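Local atomic coordinates of N-acetyltransferase (Staphylococcus aureus subsp. aureus, PDB entry 4LUA), a protein that probably transfers an acetyl group from acetyl-coenzyme A to an amino group of its substrate. Residues V25-T30 / T92-S97. Sequence-based numbering, arbitrary orientation.
Sequences VNEEFT and TNNDKS. With GOL (glycerol), chain B.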
ATOM      1  N   VAL A  25      -3.181  12.597   5.188  1.00 26.96           N
ATOM      2  CA  VAL A  25      -3.517  11.331   5.835  1.00 25.76           C
ATOM      3  C   VAL A  25      -2.470  10.936   6.930  1.00 26.70           C
ATOM      4  O   VAL A  25      -2.834  10.535   8.061  1.00 29.51           O
ATOM      5  CB  VAL A  25      -3.673  10.289   4.763  1.00 25.77           C
ATOM      6  CG1 VAL A  25      -3.844   8.890   5.387  1.00 26.69           C
ATOM      7  CG2 VAL A  25      -4.880  10.693   3.951  1.00 29.84           C
ATOM      8  N   ASN A  26      -1.200  11.039   6.572  1.00 27.70           N
ATOM      9  CA  ASN A  26      -0.053  10.882   7.455  1.00 29.50           C
ATOM     10  C   ASN A  26       0.182   9.403   7.847  1.00 28.92           C
ATOM     11  O   ASN A  26       1.293   8.877   7.700  1.00 27.83           O
ATOM     12  CB  ASN A  26      -0.215  11.745   8.709  1.00 29.37           C
ATOM     13  CG  ASN A  26       1.057  11.833   9.506  1.00 46.52           C
ATOM     14  OD1 ASN A  26       1.928  12.645   9.189  1.00 53.76           O
ATOM     15  ND2 ASN A  26       1.183  10.981  10.543  1.00 52.94           N
ATOM     16  N   GLU A  27      -0.868   8.748   8.320  1.00 24.79           N
ATOM     17  CA  GLU A  27      -0.779   7.363   8.787  1.00 23.01           C
ATOM     18  C   GLU A  27      -0.901   6.392   7.597  1.00 21.65           C
ATOM     19  O   GLU A  27      -1.903   6.381   6.841  1.00 22.13           O
ATOM     20  CB  GLU A  27      -1.923   7.089   9.767  1.00 22.03           C
ATOM     21  CG  GLU A  27      -1.967   5.689  10.328  1.00 22.85           C
ATOM     22  CD  GLU A  27      -3.147   5.442  11.285  1.00 25.50           C
ATOM     23  OE1 GLU A  27      -3.726   6.428  11.804  1.00 35.48           O
ATOM     24  OE2 GLU A  27      -3.456   4.250  11.489  1.00 27.07           O
ATOM     25  N   GLU A  28       0.109   5.549   7.440  1.00 21.14           N
ATOM     26  CA  GLU A  28       0.058   4.484   6.421  1.00 19.74           C
ATOM     27  C   GLU A  28      -0.748   3.309   6.980  1.00 17.69           C
ATOM     28  O   GLU A  28      -0.608   2.967   8.153  1.00 17.30           O
ATOM     29  CB  GLU A  28       1.497   4.039   6.111  1.00 20.08           C
ATOM     30  CG  GLU A  28       1.737   3.450   4.720  1.00 19.58           C
ATOM     31  CD  GLU A  28       1.541   1.951   4.648  1.00 17.47           C
ATOM     32  OE1 GLU A  28       1.284   1.318   5.659  1.00 16.38           O
ATOM     33  OE2 GLU A  28       1.658   1.419   3.506  1.00 18.18           O
ATOM     34  N   PHE A  29      -1.614   2.721   6.132  1.00 16.47           N
ATOM     35  CA  PHE A  29      -2.613   1.749   6.639  1.00 14.64           C
ATOM     36  C   PHE A  29      -2.029   0.531   7.373  1.00 13.65           C
ATOM     37  O   PHE A  29      -2.708   0.003   8.270  1.00 13.16           O
ATOM     38  CB  PHE A  29      -3.399   1.275   5.386  1.00 13.71           C
ATOM     39  CG  PHE A  29      -4.547   0.337   5.708  1.00 12.21           C
ATOM     40  CD1 PHE A  29      -5.778   0.860   6.046  1.00 17.84           C
ATOM     41  CD2 PHE A  29      -4.360  -1.034   5.625  1.00 14.33           C
ATOM     42  CE1 PHE A  29      -6.884  -0.036   6.315  1.00 16.44           C
ATOM     43  CE2 PHE A  29      -5.437  -1.903   5.917  1.00 16.92           C
ATOM     44  CZ  PHE A  29      -6.658  -1.386   6.241  1.00 14.83           C
ATOM     45  N   THR A  30      -0.829   0.101   7.000  1.00 13.43           N
ATOM     46  CA  THR A  30      -0.212  -1.065   7.659  1.00 12.25           C
ATOM     47  C   THR A  30       0.794  -0.699   8.693  1.00 17.60           C
ATOM     48  O   THR A  30       1.397  -1.609   9.279  1.00 16.07           O
ATOM     49  CB  THR A  30       0.525  -1.966   6.618  1.00 12.79           C
ATOM     50  OG1 THR A  30       1.613  -1.271   5.979  1.00 16.19           O
ATOM     51  CG2 THR A  30      -0.478  -2.389   5.525  1.00 13.90           C
ATOM     52  N   THR A  92      -7.807   7.832   3.130  1.00 16.10           N
ATOM     53  CA  THR A  92      -8.537   8.800   3.949  1.00 16.44           C
ATOM     54  C   THR A  92      -9.415   8.049   4.953  1.00 16.32           C
ATOM     55  O   THR A  92     -10.125   7.131   4.584  1.00 19.47           O
ATOM     56  CB  THR A  92      -9.355   9.743   3.064  1.00 20.18           C
ATOM     57  OG1 THR A  92      -8.436  10.472   2.237  1.00 22.90           O
ATOM     58  CG2 THR A  92     -10.110  10.761   3.969  1.00 23.22           C
ATOM     59  N   ASN A  93      -9.318   8.461   6.228  1.00 20.93           N
ATOM     60  CA  ASN A  93     -10.096   7.858   7.334  1.00 21.19           C
ATOM     61  C   ASN A  93      -9.835   6.355   7.531  1.00 22.53           C
ATOM     62  O   ASN A  93     -10.638   5.689   8.206  1.00 21.56           O
ATOM     63  CB  ASN A  93     -11.612   8.027   7.106  1.00 22.42           C
ATOM     64  CG  ASN A  93     -12.059   9.489   6.968  1.00 32.68           C
ATOM     65  OD1 ASN A  93     -11.517  10.367   7.622  1.00 38.93           O
ATOM     66  ND2 ASN A  93     -13.071   9.740   6.113  1.00 40.45           N
ATOM     67  N   ASN A  94      -8.747   5.806   6.978  1.00 20.07           N
ATOM     68  CA  ASN A  94      -8.523   4.340   6.985  1.00 18.19           C
ATOM     69  C   ASN A  94      -9.750   3.554   6.577  1.00 21.61           C
ATOM     70  O   ASN A  94     -10.069   2.457   7.130  1.00 23.55           O
ATOM     71  CB  ASN A  94      -8.063   3.823   8.353  1.00 22.72           C
ATOM     72  CG  ASN A  94      -6.543   3.849   8.519  1.00 18.00           C
ATOM     73  OD1 ASN A  94      -5.795   3.919   7.540  1.00 18.17           O
ATOM     74  ND2 ASN A  94      -6.085   3.682   9.756  1.00 20.63           N
ATOM     75  N   ASP A  95     -10.501   4.110   5.624  1.00 19.43           N
ATOM     76  CA  ASP A  95     -11.743   3.517   5.227  1.00 18.43           C
ATOM     77  C   ASP A  95     -11.528   2.162   4.568  1.00 17.92           C
ATOM     78  O   ASP A  95     -10.901   2.040   3.487  1.00 18.44           O
ATOM     79  CB  ASP A  95     -12.457   4.484   4.259  1.00 20.37           C
ATOM     80  CG  ASP A  95     -13.868   4.035   3.903  1.00 25.78           C
ATOM     81  OD1 ASP A  95     -14.076   2.903   3.428  1.00 22.63           O
ATOM     82  OD2 ASP A  95     -14.831   4.829   4.051  1.00 30.07           O
ATOM     83  N   LYS A  96     -12.054   1.133   5.232  1.00 19.57           N
ATOM     84  CA  LYS A  96     -11.798  -0.220   4.735  1.00 17.45           C
ATOM     85  C   LYS A  96     -12.640  -0.615   3.550  1.00 19.25           C
ATOM     86  O   LYS A  96     -12.259  -1.543   2.838  1.00 21.32           O
ATOM     87  CB  LYS A  96     -12.002  -1.215   5.863  1.00 21.84           C
ATOM     88  CG  LYS A  96     -10.896  -1.125   6.874  1.00 24.66           C
ATOM     89  CD  LYS A  96     -11.207  -2.084   8.024  1.00 29.17           C
ATOM     90  CE  LYS A  96     -10.962  -1.380   9.297  1.00 33.07           C
ATOM     91  NZ  LYS A  96     -10.946  -2.319  10.438  1.00 23.37           N
ATOM     92  N   SER A  97     -13.798   0.021   3.359  1.00 19.12           N
ATOM     93  CA  SER A  97     -14.575  -0.242   2.147  1.00 22.14           C
ATOM     94  C   SER A  97     -13.783   0.220   0.922  1.00 21.40           C
ATOM     95  O   SER A  97     -13.594  -0.526  -0.087  1.00 22.28           O
ATOM     96  CB  SER A  97     -15.909   0.490   2.197  1.00 25.21           C
ATOM     97  OG  SER A  97     -16.746  -0.062   1.198  1.00 40.96           O
TER
HETATM   98  C1  GOL B 201      -7.741  -0.923  10.327  0.83 22.87           C
HETATM   99  O1  GOL B 201      -8.748  -1.101  11.365  0.83 17.25           O
HETATM  100  C2  GOL B 201      -6.519  -0.167  10.878  0.83 19.32           C
HETATM  101  O2  GOL B 201      -5.977  -0.868  12.008  0.83 12.83           O
HETATM  102  C3  GOL B 201      -5.465   0.065   9.744  0.83 17.61           C
HETATM  103  O3  GOL B 201      -4.420   0.867  10.273  0.83 16.41           O
HETATM  104  O   HOH W   1      -3.965   4.965   5.663  1.00 15.89           O
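A largely polar surface contact, centred on Asn94 with Glu27 and Phe29, joins the loop that follows helix 15-25 to the turn between strand 83-91 and helix 96-112. Asn94 uses both ends of its amide. Its ND2 donates to Glu27 OE2 over 3.2 Å, a bent bond that leaves close to the amide plane but meets the carboxylate from above, the two planes being 87° apart. Glu27 reaches this far because its chain is fully extended, with CG anti to the backbone N (chi1 180°). At the other end of the amide, OD1 accepts from a water, 2.8 Å away, that also donates to the carbonyl O of Glu27, so main chain and side chain of one residue are both tied to one asparagine. The same OD1 lies at the edge of the Phe29 ring, 3.4 Å from CD1, with Lys96 CG farther along that edge. One ring face carries C3 of a glycerol, probably from the crystallisation liquor, whose O3 donates to Phe29 O (2.8 Å); its O1 accepts from Lys96 NZ (2.7 Å), and the glycerol is also hydrogen-bonded to Asn126 OD1. Phe132 meets the Phe29 ring edge-to-face. At the far end Val25 CG2 merely touches Thr92, whose hydroxyl is bonded to Ile67 O. Within its own turn, Asp95 N-caps helix 96-112, its OD1 accepting from Ile98 N and weakly from Ser97 N. This strand-to-helix turn probably corresponds to the place in the GNAT fold where the strand beside the acetyl-coenzyme A site leads into the helix whose N-terminus commonly receives the cofactor's pyrophosphate.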